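Local atomic coordinates of glycosyl hydrolase family 2, TIM barrel domain protein (Faecalibacterium prausnitzii A2-165, PDB entry 6ED2), a protein that probably hydrolyses beta-glucuronides, as a gut bacterial beta-glucuronidase of glycosyl hydrolase family 2 that also binds magnesium. Residues Pro72-Leu80 with Tyr191-Val200; Cys90-Val101 with Asn151-Asn162. All blocks are in the same frame, centred on the assembly; numbering follows the deposited sequence.

Contact 1 of 2, residues Pro72-Leu80 with Tyr191-Val200; sequences PVPASFCDL and YNYAGIHRPV
Pro74, joined to Val73 by a cis peptide bond, lies against the backbone of His197 and Arg198, its CB 3.3 Å from His197 O. Directly after it the chain pairs with 195-196 in a very short antiparallel bridge. Ala75 N donates to Ile196 O at 2.9 Å, while the return bond from Ile196 N to Ala75 O is weak; two residues on, Phe77 N donates to Ala194 O at 3.0 Å. Gly195, paired with Ser76, has a positive phi of 134°, in a conformation open mainly to glycine. Val73 CG1 is anti to its own backbone N (chi1 172°), a setting that brings it toward Ile196, whose CG2 it meets at 3.7 Å. Cys78 SG lies at the edge of the Tyr193 ring, 3.9 Å from CD1, a sulfur-aromatic contact, and also near the edge of Tyr191. At the far end of the Tyr193 ring its OH donates to Asp79 OD2 at 2.6 Å, on the syn side but well out of the plane of a carboxylate turned 84° from the ring. Water 1 gives a hydrogen bond to Asp79 OD1 and a weak one to Tyr193 OH, and Arg604 also bonds this hydroxyl. Ser76 OG is 2.7 Å from His197 NE2 and is hydrogen-bonded to Arg330 N. The bridge thus joins two loops of the sugar-binding domain, with Arg330 and Arg604 linking them to the TIM-barrel domain. Donation from Tyr193 OH and from water 1, one to each oxygen, would favour an ionised Asp79, and the Arg604 guanidinium at the hydroxyl would probably strengthen that donation.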
loop_
_atom_site.group_PDB
_atom_site.type_symbol
_atom_site.label_atom_id
_atom_site.label_comp_id
_atom_site.label_asym_id
_atom_site.label_seq_id
_atom_site.Cartn_x
_atom_site.Cartn_y
_atom_site.Cartn_z
ATOM N N PRO A 72 -22.574 -11.302 -18.031
ATOM C CA PRO A 72 -22.684 -12.544 -17.257
ATOM C C PRO A 72 -23.809 -12.444 -16.234
ATOM O O PRO A 72 -24.037 -11.392 -15.633
ATOM C CB PRO A 72 -21.317 -12.666 -16.570
ATOM C CG PRO A 72 -20.824 -11.241 -16.471
ATOM C CD PRO A 72 -21.372 -10.520 -17.692
ATOM N N VAL A 73 -24.512 -13.556 -16.052
ATOM C CA VAL A 73 -25.547 -13.731 -15.040
ATOM C C VAL A 73 -25.155 -14.975 -14.254
ATOM O O VAL A 73 -24.883 -16.019 -14.863
ATOM C CB VAL A 73 -26.935 -13.879 -15.683
ATOM C CG1 VAL A 73 -27.973 -14.250 -14.640
ATOM C CG2 VAL A 73 -27.335 -12.597 -16.429
ATOM N N PRO A 74 -25.071 -14.928 -12.919
ATOM C CA PRO A 74 -25.353 -13.811 -12.013
ATOM C C PRO A 74 -24.196 -12.826 -11.831
ATOM O O PRO A 74 -23.050 -13.238 -11.698
ATOM C CB PRO A 74 -25.649 -14.525 -10.685
ATOM C CG PRO A 74 -24.706 -15.722 -10.736
ATOM C CD PRO A 74 -24.727 -16.164 -12.182
ATOM N N ALA A 75 -24.525 -11.536 -11.770
ATOM C CA ALA A 75 -23.592 -10.481 -11.392
ATOM C C ALA A 75 -24.375 -9.180 -11.300
ATOM O O ALA A 75 -25.441 -9.037 -11.913
ATOM C CB ALA A 75 -22.438 -10.337 -12.404
ATOM N N SER A 76 -23.845 -8.239 -10.521
ATOM C CA SER A 76 -24.204 -6.848 -10.744
ATOM C C SER A 76 -23.574 -6.416 -12.056
ATOM O O SER A 76 -22.487 -6.880 -12.415
ATOM C CB SER A 76 -23.701 -5.947 -9.612
ATOM O OG SER A 76 -24.192 -6.364 -8.347
ATOM N N PHE A 77 -24.259 -5.526 -12.784
ATOM C CA PHE A 77 -23.674 -5.072 -14.038
ATOM C C PHE A 77 -22.619 -3.985 -13.839
ATOM O O PHE A 77 -21.767 -3.816 -14.712
ATOM C CB PHE A 77 -24.768 -4.596 -15.018
ATOM C CG PHE A 77 -25.479 -3.301 -14.619
ATOM C CD1 PHE A 77 -24.883 -2.055 -14.818
ATOM C CD2 PHE A 77 -26.764 -3.341 -14.087
ATOM C CE1 PHE A 77 -25.546 -0.854 -14.478
ATOM C CE2 PHE A 77 -27.443 -2.149 -13.745
ATOM C CZ PHE A 77 -26.824 -0.904 -13.933
ATOM N N CYS A 78 -22.611 -3.299 -12.690
ATOM C CA CYS A 78 -21.980 -1.975 -12.598
ATOM C C CYS A 78 -20.455 -2.029 -12.745
ATOM O O CYS A 78 -19.869 -1.188 -13.436
ATOM C CB CYS A 78 -22.361 -1.299 -11.270
ATOM S SG CYS A 78 -24.106 -1.497 -10.755
ATOM N N ASP A 79 -19.785 -2.967 -12.065
ATOM C CA ASP A 79 -18.326 -2.936 -11.967
ATOM C C ASP A 79 -17.624 -3.685 -13.098
ATOM O O ASP A 79 -16.394 -3.828 -13.068
ATOM C CB ASP A 79 -17.868 -3.512 -10.625
ATOM C CG ASP A 79 -18.047 -2.536 -9.484
ATOM O OD1 ASP A 79 -18.483 -1.388 -9.754
ATOM O OD2 ASP A 79 -17.756 -2.920 -8.320
ATOM N N LEU A 80 -18.374 -4.185 -14.073
ATOM C CA LEU A 80 -17.768 -4.833 -15.227
ATOM C C LEU A 80 -17.261 -3.815 -16.238
ATOM O O LEU A 80 -16.315 -4.110 -16.979
ATOM C CB LEU A 80 -18.781 -5.784 -15.878
ATOM C CG LEU A 80 -19.261 -6.863 -14.891
ATOM C CD1 LEU A 80 -20.321 -7.706 -15.499
ATOM C CD2 LEU A 80 -18.090 -7.731 -14.484
ATOM N N TYR A 191 -23.245 0.639 -1.945
ATOM C CA TYR A 191 -23.419 0.994 -3.345
ATOM C C TYR A 191 -24.693 0.362 -3.917
ATOM O O TYR A 191 -25.070 -0.762 -3.569
ATOM C CB TYR A 191 -22.199 0.560 -4.165
ATOM C CG TYR A 191 -22.153 1.199 -5.544
ATOM C CD1 TYR A 191 -21.529 2.425 -5.739
ATOM C CD2 TYR A 191 -22.763 0.590 -6.648
ATOM C CE1 TYR A 191 -21.496 3.032 -6.995
ATOM C CE2 TYR A 191 -22.740 1.194 -7.912
ATOM C CZ TYR A 191 -22.108 2.417 -8.067
ATOM O OH TYR A 191 -22.073 3.030 -9.305
ATOM N N ASN A 192 -25.353 1.088 -4.818
ATOM C CA ASN A 192 -26.624 0.632 -5.388
ATOM C C ASN A 192 -26.403 -0.386 -6.515
ATOM O O ASN A 192 -26.832 -0.203 -7.651
ATOM C CB ASN A 192 -27.437 1.826 -5.882
ATOM C CG ASN A 192 -28.879 1.452 -6.219
ATOM O OD1 ASN A 192 -29.520 0.698 -5.486
ATOM N ND2 ASN A 192 -29.392 1.976 -7.332
ATOM N N TYR A 193 -25.723 -1.483 -6.179
ATOM C CA TYR A 193 -25.514 -2.557 -7.146
ATOM C C TYR A 193 -26.855 -3.111 -7.622
ATOM O O TYR A 193 -27.733 -3.428 -6.811
ATOM C CB TYR A 193 -24.687 -3.680 -6.517
ATOM C CG TYR A 193 -23.199 -3.390 -6.434
ATOM C CD1 TYR A 193 -22.473 -3.031 -7.572
ATOM C CD2 TYR A 193 -22.525 -3.471 -5.214
ATOM C CE1 TYR A 193 -21.109 -2.757 -7.496
ATOM C CE2 TYR A 193 -21.175 -3.196 -5.122
ATOM C CZ TYR A 193 -20.468 -2.841 -6.263
ATOM O OH TYR A 193 -19.120 -2.584 -6.159
ATOM N N ALA A 194 -27.020 -3.229 -8.937
ATOM C CA ALA A 194 -28.215 -3.850 -9.487
ATOM C C ALA A 194 -27.823 -4.768 -10.636
ATOM O O ALA A 194 -26.667 -4.813 -11.058
ATOM C CB ALA A 194 -29.229 -2.811 -9.952
ATOM N N GLY A 195 -28.808 -5.498 -11.147
ATOM C CA GLY A 195 -28.562 -6.512 -12.151
ATOM C C GLY A 195 -29.313 -7.771 -11.799
ATOM O O GLY A 195 -30.338 -7.702 -11.115
ATOM N N ILE A 196 -28.825 -8.924 -12.244
ATOM C CA ILE A 196 -29.398 -10.208 -11.866
ATOM C C ILE A 196 -28.342 -10.923 -11.038
ATOM O O ILE A 196 -27.375 -11.479 -11.573
ATOM C CB ILE A 196 -29.831 -11.040 -13.073
ATOM C CG1 ILE A 196 -30.864 -10.284 -13.887
ATOM C CG2 ILE A 196 -30.438 -12.358 -12.611
ATOM C CD1 ILE A 196 -31.520 -11.152 -14.929
ATOM N N HIS A 197 -28.539 -10.917 -9.727
ATOM C CA HIS A 197 -27.501 -11.252 -8.769
ATOM C C HIS A 197 -27.433 -12.727 -8.430
ATOM O O HIS A 197 -26.458 -13.148 -7.790
ATOM C CB HIS A 197 -27.727 -10.464 -7.468
ATOM C CG HIS A 197 -27.463 -8.999 -7.598
ATOM N ND1 HIS A 197 -28.049 -8.059 -6.779
ATOM C CD2 HIS A 197 -26.661 -8.313 -8.450
ATOM C CE1 HIS A 197 -27.623 -6.856 -7.122
ATOM N NE2 HIS A 197 -26.768 -6.985 -8.122
ATOM N N ARG A 198 -28.441 -13.513 -8.784
ATOM C CA ARG A 198 -28.531 -14.867 -8.259
ATOM C C ARG A 198 -28.923 -15.827 -9.367
ATOM O O ARG A 198 -29.390 -15.400 -10.431
ATOM C CB ARG A 198 -29.536 -14.926 -7.100
ATOM C CG ARG A 198 -29.028 -14.215 -5.859
ATOM C CD ARG A 198 -30.110 -14.028 -4.795
ATOM N NE ARG A 198 -29.669 -13.028 -3.823
ATOM C CZ ARG A 198 -30.378 -12.623 -2.771
ATOM N NH1 ARG A 198 -31.589 -13.135 -2.530
ATOM N NH2 ARG A 198 -29.872 -11.705 -1.962
ATOM N N PRO A 199 -28.723 -17.128 -9.165
ATOM C CA PRO A 199 -29.053 -18.109 -10.206
ATOM C C PRO A 199 -30.491 -18.005 -10.694
ATOM O O PRO A 199 -31.421 -17.760 -9.915
ATOM C CB PRO A 199 -28.802 -19.451 -9.512
ATOM C CG PRO A 199 -27.723 -19.146 -8.544
ATOM C CD PRO A 199 -27.920 -17.732 -8.084
ATOM N N VAL A 200 -30.644 -18.176 -12.011
ATOM C CA VAL A 200 -31.924 -18.257 -12.712
ATOM C C VAL A 200 -32.143 -19.710 -13.125
ATOM O O VAL A 200 -31.189 -20.409 -13.485
ATOM C CB VAL A 200 -31.936 -17.322 -13.937
ATOM C CG1 VAL A 200 -33.253 -17.435 -14.735
ATOM C CG2 VAL A 200 -31.623 -15.864 -13.516
HETATM O O HOH W 1 -18.991 0.338 -7.742
#

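Contact 2 of 2, residues Cys90-Val101 with Asn151-Asn162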
loop_
_atom_site.group_PDB
_atom_site.type_symbol
_atom_site.label_atom_id
_atom_site.label_comp_id
_atom_site.label_asym_id
_atom_site.label_seq_id
_atom_site.Cartn_x
_atom_site.Cartn_y
_atom_site.Cartn_z
ATOM N N CYS A 90 -28.711 4.536 -13.843
ATOM C CA CYS A 90 -29.891 4.441 -12.990
ATOM C C CYS A 90 -31.132 4.560 -13.862
ATOM O O CYS A 90 -31.335 5.588 -14.517
ATOM C CB CYS A 90 -29.874 5.524 -11.906
ATOM S SG CYS A 90 -31.213 5.343 -10.670
ATOM N N GLY A 91 -31.936 3.513 -13.896
ATOM C CA GLY A 91 -33.119 3.532 -14.734
ATOM C C GLY A 91 -33.477 2.126 -15.180
ATOM O O GLY A 91 -33.243 1.160 -14.459
ATOM N N ASP A 92 -34.068 2.055 -16.376
ATOM C CA ASP A 92 -34.467 0.791 -16.997
ATOM C C ASP A 92 -33.290 0.153 -17.734
ATOM O O ASP A 92 -32.534 0.840 -18.432
ATOM C CB ASP A 92 -35.587 1.030 -18.016
ATOM C CG ASP A 92 -36.945 1.287 -17.388
ATOM O OD1 ASP A 92 -37.152 1.021 -16.180
ATOM O OD2 ASP A 92 -37.821 1.764 -18.135
ATOM N N PHE A 93 -33.158 -1.170 -17.608
ATOM C CA PHE A 93 -32.164 -1.931 -18.355
ATOM C C PHE A 93 -32.713 -3.330 -18.619
ATOM O O PHE A 93 -33.552 -3.840 -17.869
ATOM C CB PHE A 93 -30.806 -2.005 -17.613
ATOM C CG PHE A 93 -30.913 -2.425 -16.160
ATOM C CD1 PHE A 93 -30.723 -3.755 -15.793
ATOM C CD2 PHE A 93 -31.203 -1.484 -15.163
ATOM C CE1 PHE A 93 -30.813 -4.164 -14.469
ATOM C CE2 PHE A 93 -31.299 -1.872 -13.826
ATOM C CZ PHE A 93 -31.104 -3.222 -13.476
ATOM N N TRP A 94 -32.210 -3.963 -19.685
ATOM C CA TRP A 94 -32.772 -5.210 -20.193
ATOM C C TRP A 94 -31.742 -6.332 -20.197
ATOM O O TRP A 94 -30.585 -6.138 -20.596
ATOM C CB TRP A 94 -33.304 -5.037 -21.620
ATOM C CG TRP A 94 -34.472 -4.101 -21.784
ATOM C CD1 TRP A 94 -34.444 -2.746 -21.742
ATOM C CD2 TRP A 94 -35.826 -4.469 -22.072
ATOM N NE1 TRP A 94 -35.701 -2.235 -21.979
ATOM C CE2 TRP A 94 -36.569 -3.277 -22.179
ATOM C CE3 TRP A 94 -36.483 -5.693 -22.242
ATOM C CZ2 TRP A 94 -37.944 -3.271 -22.443
ATOM C CZ3 TRP A 94 -37.836 -5.690 -22.511
ATOM C CH2 TRP A 94 -38.555 -4.487 -22.608
ATOM N N TYR A 95 -32.186 -7.506 -19.768
ATOM C CA TYR A 95 -31.468 -8.759 -19.921
ATOM C C TYR A 95 -32.242 -9.648 -20.887
ATOM O O TYR A 95 -33.477 -9.615 -20.930
ATOM C CB TYR A 95 -31.317 -9.481 -18.583
ATOM C CG TYR A 95 -30.249 -8.943 -17.666
ATOM C CD1 TYR A 95 -29.044 -9.619 -17.515
ATOM C CD2 TYR A 95 -30.455 -7.785 -16.915
ATOM C CE1 TYR A 95 -28.065 -9.153 -16.665
ATOM C CE2 TYR A 95 -29.463 -7.301 -16.053
ATOM C CZ TYR A 95 -28.270 -7.989 -15.940
ATOM O OH TYR A 95 -27.273 -7.534 -15.097
ATOM N N GLU A 96 -31.517 -10.445 -21.666
ATOM C CA GLU A 96 -32.158 -11.292 -22.662
ATOM C C GLU A 96 -31.350 -12.570 -22.822
ATOM O O GLU A 96 -30.119 -12.528 -22.878
ATOM C CB GLU A 96 -32.288 -10.578 -24.008
ATOM C CG GLU A 96 -33.055 -11.366 -25.072
ATOM C CD GLU A 96 -32.785 -10.876 -26.496
ATOM O OE1 GLU A 96 -33.239 -9.773 -26.861
ATOM O OE2 GLU A 96 -32.109 -11.601 -27.255
ATOM N N THR A 97 -32.041 -13.701 -22.870
ATOM C CA THR A 97 -31.396 -14.952 -23.228
ATOM C C THR A 97 -32.426 -15.838 -23.913
ATOM O O THR A 97 -33.544 -15.410 -24.205
ATOM C CB THR A 97 -30.747 -15.614 -22.007
ATOM O OG1 THR A 97 -30.008 -16.757 -22.439
ATOM C CG2 THR A 97 -31.787 -16.039 -20.960
ATOM N N SER A 98 -32.025 -17.067 -24.209
ATOM C CA SER A 98 -32.875 -18.040 -24.874
ATOM C C SER A 98 -32.812 -19.320 -24.079
ATOM O O SER A 98 -31.779 -19.646 -23.492
ATOM C CB SER A 98 -32.434 -18.339 -26.322
ATOM O OG SER A 98 -32.529 -17.173 -27.113
ATOM N N PHE A 99 -33.917 -20.047 -24.056
ATOM C CA PHE A 99 -33.910 -21.324 -23.371
ATOM C C PHE A 99 -34.721 -22.305 -24.187
ATOM O O PHE A 99 -35.666 -21.937 -24.895
ATOM C CB PHE A 99 -34.450 -21.234 -21.930
ATOM C CG PHE A 99 -35.883 -20.771 -21.825
ATOM C CD1 PHE A 99 -36.922 -21.690 -21.728
ATOM C CD2 PHE A 99 -36.192 -19.419 -21.790
ATOM C CE1 PHE A 99 -38.253 -21.260 -21.611
ATOM C CE2 PHE A 99 -37.522 -18.985 -21.670
ATOM C CZ PHE A 99 -38.544 -19.905 -21.589
ATOM N N PHE A 100 -34.320 -23.556 -24.098
ATOM C CA PHE A 100 -34.938 -24.612 -24.863
ATOM C C PHE A 100 -35.892 -25.354 -23.956
ATOM O O PHE A 100 -35.531 -25.704 -22.829
ATOM C CB PHE A 100 -33.897 -25.580 -25.424
ATOM C CG PHE A 100 -34.471 -26.559 -26.409
ATOM C CD1 PHE A 100 -34.669 -26.191 -27.730
ATOM C CD2 PHE A 100 -34.852 -27.831 -26.001
ATOM C CE1 PHE A 100 -35.205 -27.090 -28.640
ATOM C CE2 PHE A 100 -35.389 -28.735 -26.902
ATOM C CZ PHE A 100 -35.561 -28.368 -28.224
ATOM N N VAL A 101 -37.090 -25.610 -24.452
ATOM C CA VAL A 101 -38.059 -26.423 -23.727
ATOM C C VAL A 101 -38.170 -27.758 -24.453
ATOM O O VAL A 101 -38.636 -27.795 -25.596
ATOM C CB VAL A 101 -39.426 -25.731 -23.631
ATOM C CG1 VAL A 101 -40.424 -26.659 -22.953
ATOM C CG2 VAL A 101 -39.300 -24.410 -22.881
ATOM N N ASN A 151 -40.144 -28.190 -27.648
ATOM C CA ASN A 151 -39.019 -28.618 -28.486
ATOM C C ASN A 151 -38.511 -27.487 -29.380
ATOM O O ASN A 151 -38.080 -27.707 -30.514
ATOM C CB ASN A 151 -39.356 -29.860 -29.316
ATOM C CG ASN A 151 -38.175 -30.827 -29.401
ATOM O OD1 ASN A 151 -37.675 -31.318 -28.371
ATOM N ND2 ASN A 151 -37.707 -31.090 -30.628
ATOM N N GLN A 152 -38.537 -26.265 -28.857
ATOM C CA GLN A 152 -37.981 -25.119 -29.558
ATOM C C GLN A 152 -37.283 -24.219 -28.557
ATOM O O GLN A 152 -37.382 -24.406 -27.338
ATOM C CB GLN A 152 -39.056 -24.330 -30.314
ATOM C CG GLN A 152 -39.840 -25.182 -31.275
ATOM C CD GLN A 152 -40.966 -24.433 -31.916
ATOM O OE1 GLN A 152 -40.773 -23.340 -32.450
ATOM N NE2 GLN A 152 -42.163 -25.010 -31.864
ATOM N N PHE A 153 -36.571 -23.234 -29.096
ATOM C CA PHE A 153 -35.997 -22.189 -28.271
ATOM C C PHE A 153 -37.042 -21.113 -27.977
ATOM O O PHE A 153 -37.969 -20.881 -28.760
ATOM C CB PHE A 153 -34.764 -21.587 -28.945
ATOM C CG PHE A 153 -33.547 -22.454 -28.821
ATOM C CD1 PHE A 153 -32.819 -22.487 -27.631
ATOM C CD2 PHE A 153 -33.152 -23.271 -29.875
ATOM C CE1 PHE A 153 -31.707 -23.302 -27.490
ATOM C CE2 PHE A 153 -32.033 -24.103 -29.751
ATOM C CZ PHE A 153 -31.303 -24.112 -28.560
ATOM N N ASN A 154 -36.893 -20.479 -26.817
ATOM C CA ASN A 154 -37.807 -19.454 -26.340
ATOM C C ASN A 154 -37.013 -18.248 -25.873
ATOM O O ASN A 154 -35.935 -18.397 -25.287
ATOM C CB ASN A 154 -38.672 -20.012 -25.207
ATOM C CG ASN A 154 -39.594 -21.118 -25.686
ATOM O OD1 ASN A 154 -40.737 -20.855 -26.049
ATOM N ND2 ASN A 154 -39.097 -22.351 -25.711
ATOM N N LYS A 155 -37.542 -17.055 -26.135
ATOM C CA LYS A 155 -36.866 -15.823 -25.759
ATOM C C LYS A 155 -37.290 -15.390 -24.357
ATOM O O LYS A 155 -38.485 -15.278 -24.063
ATOM C CB LYS A 155 -37.153 -14.708 -26.758
ATOM C CG LYS A 155 -36.490 -13.405 -26.350
ATOM C CD LYS A 155 -36.103 -12.576 -27.549
ATOM C CE LYS A 155 -34.896 -13.160 -28.242
ATOM N NZ LYS A 155 -34.597 -12.381 -29.474
ATOM N N LEU A 156 -36.306 -15.159 -23.494
ATOM C CA LEU A 156 -36.523 -14.646 -22.150
ATOM C C LEU A 156 -35.974 -13.233 -22.102
ATOM O O LEU A 156 -34.766 -13.035 -22.273
ATOM C CB LEU A 156 -35.835 -15.525 -21.112
ATOM C CG LEU A 156 -35.781 -15.021 -19.678
ATOM C CD1 LEU A 156 -37.189 -14.636 -19.184
ATOM C CD2 LEU A 156 -35.163 -16.116 -18.822
ATOM N N SER A 157 -36.855 -12.259 -21.884
ATOM C CA SER A 157 -36.460 -10.862 -21.746
ATOM C C SER A 157 -36.868 -10.357 -20.373
ATOM O O SER A 157 -38.006 -10.567 -19.943
ATOM C CB SER A 157 -37.095 -9.986 -22.825
ATOM O OG SER A 157 -36.974 -10.611 -24.085
ATOM N N VAL A 158 -35.952 -9.676 -19.695
ATOM C CA VAL A 158 -36.221 -9.110 -18.383
ATOM C C VAL A 158 -36.007 -7.608 -18.467
ATOM O O VAL A 158 -34.903 -7.145 -18.777
ATOM C CB VAL A 158 -35.347 -9.740 -17.287
ATOM C CG1 VAL A 158 -35.656 -9.109 -15.926
ATOM C CG2 VAL A 158 -35.568 -11.242 -17.231
ATOM N N LEU A 159 -37.070 -6.852 -18.207
ATOM C CA LEU A 159 -36.984 -5.407 -18.051
ATOM C C LEU A 159 -36.827 -5.134 -16.561
ATOM O O LEU A 159 -37.754 -5.369 -15.776
ATOM C CB LEU A 159 -38.216 -4.719 -18.627
ATOM C CG LEU A 159 -38.399 -3.256 -18.235
ATOM C CD1 LEU A 159 -37.155 -2.438 -18.567
ATOM C CD2 LEU A 159 -39.640 -2.673 -18.923
ATOM N N ALA A 160 -35.645 -4.676 -16.168
ATOM C CA ALA A 160 -35.351 -4.393 -14.777
ATOM C C ALA A 160 -35.146 -2.894 -14.593
ATOM O O ALA A 160 -34.968 -2.139 -15.555
ATOM C CB ALA A 160 -34.122 -5.188 -14.308
ATOM N N ASN A 161 -35.189 -2.464 -13.333
ATOM C CA ASN A 161 -35.070 -1.053 -12.988
ATOM C C ASN A 161 -34.396 -0.962 -11.625
ATOM O O ASN A 161 -34.650 -1.793 -10.748
ATOM C CB ASN A 161 -36.457 -0.379 -12.975
ATOM C CG ASN A 161 -36.386 1.113 -12.686
ATOM O OD1 ASN A 161 -36.288 1.519 -11.540
ATOM N ND2 ASN A 161 -36.408 1.927 -13.732
ATOM N N ASN A 162 -33.515 0.029 -11.449
ATOM C CA ASN A 162 -32.795 0.159 -10.184
ATOM C C ASN A 162 -32.987 1.527 -9.539
ATOM O O ASN A 162 -32.179 1.931 -8.691
ATOM C CB ASN A 162 -31.307 -0.131 -10.383
ATOM C CG ASN A 162 -30.631 0.887 -11.276
ATOM O OD1 ASN A 162 -31.294 1.700 -11.921
ATOM N ND2 ASN A 162 -29.297 0.843 -11.328
HETATM O O HOH W 2 -35.279 -9.036 -25.479
#
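Asp92 and Asn161 face each other at one end of this strand pair, where Asn161 ND2 donates to Asp92 OD1 at 2.7 Å, coming from above the carboxylate plane; Ser54 OG bonds the other oxygen, OD2, and Glu163 OE1 also accepts from Asn161 ND2. Beside them Asn162 OD1 accepts from Gly91 N at 2.8 Å, in the carbonyl plane, and Asn162 N returns a bond to Gly91 O. CG of Asn162 stands between its backbone N and carbonyl carbon (chi1 65°), which turns the amide back toward Gly91, and Tyr89 O takes up its ND2. From there Phe93, Tyr95, Thr97 and Phe99 each exchange two backbone bonds with Ala160, Val158, Leu156 and Asn154, so the inward N-H and C=O groups of these hydrogen-bonded pairs are satisfied. The strands belong to the antiparallel beta-sandwich of the family 2 sugar-binding domain, with strand 38-51 beyond 92-101 and strand 120-125 beyond 152-161. Glu96 OE2 and Lys155 NZ form a long salt bridge at 3.4 Å; Asp64 is a second partner for the lysine, and the Glu96 carboxylate has its strongest polar partner in Leu65. Water 2 donates to Glu96 OE1 at 2.6 Å and to Ser157 OG, which is also bonded to Ala62 O. Leu159 CB sits over the six-membered ring of Trp94, whose NE1 is bonded to Asp51. Asn154 CB covers a face of Phe99, and its OD1 is bonded to Arg149 N and Asn126 ND2. Phe100 turns its edge to the face of Phe153, centroids 5.1 Å apart and planes at 69°.

How the contacts relate
Contact 2 is nested along the chain within the loop that contact 1 closes, and their centres are about 14 Å apart. They touch directly: Asn192 ND2 probably bonds Asn162 O at 3.1 Å, Ala194 CB packs on Asn162 CB at 3.4 Å, and the Tyr95 side chain reaches contact 1 with OH 3.4 Å from Gly195 CA and CE1 3.5 Å from Val73 CG2. Phe77 and Phe93 also pair edge-to-face. Strand 92-101 therefore backs the short bridge of contact 1. Both contacts reach the second subunit. Neither lies at the magnesium site formed by Thr239 and Glu241; the Tyr191 side chain is about 9 Å from another bound magnesium ion.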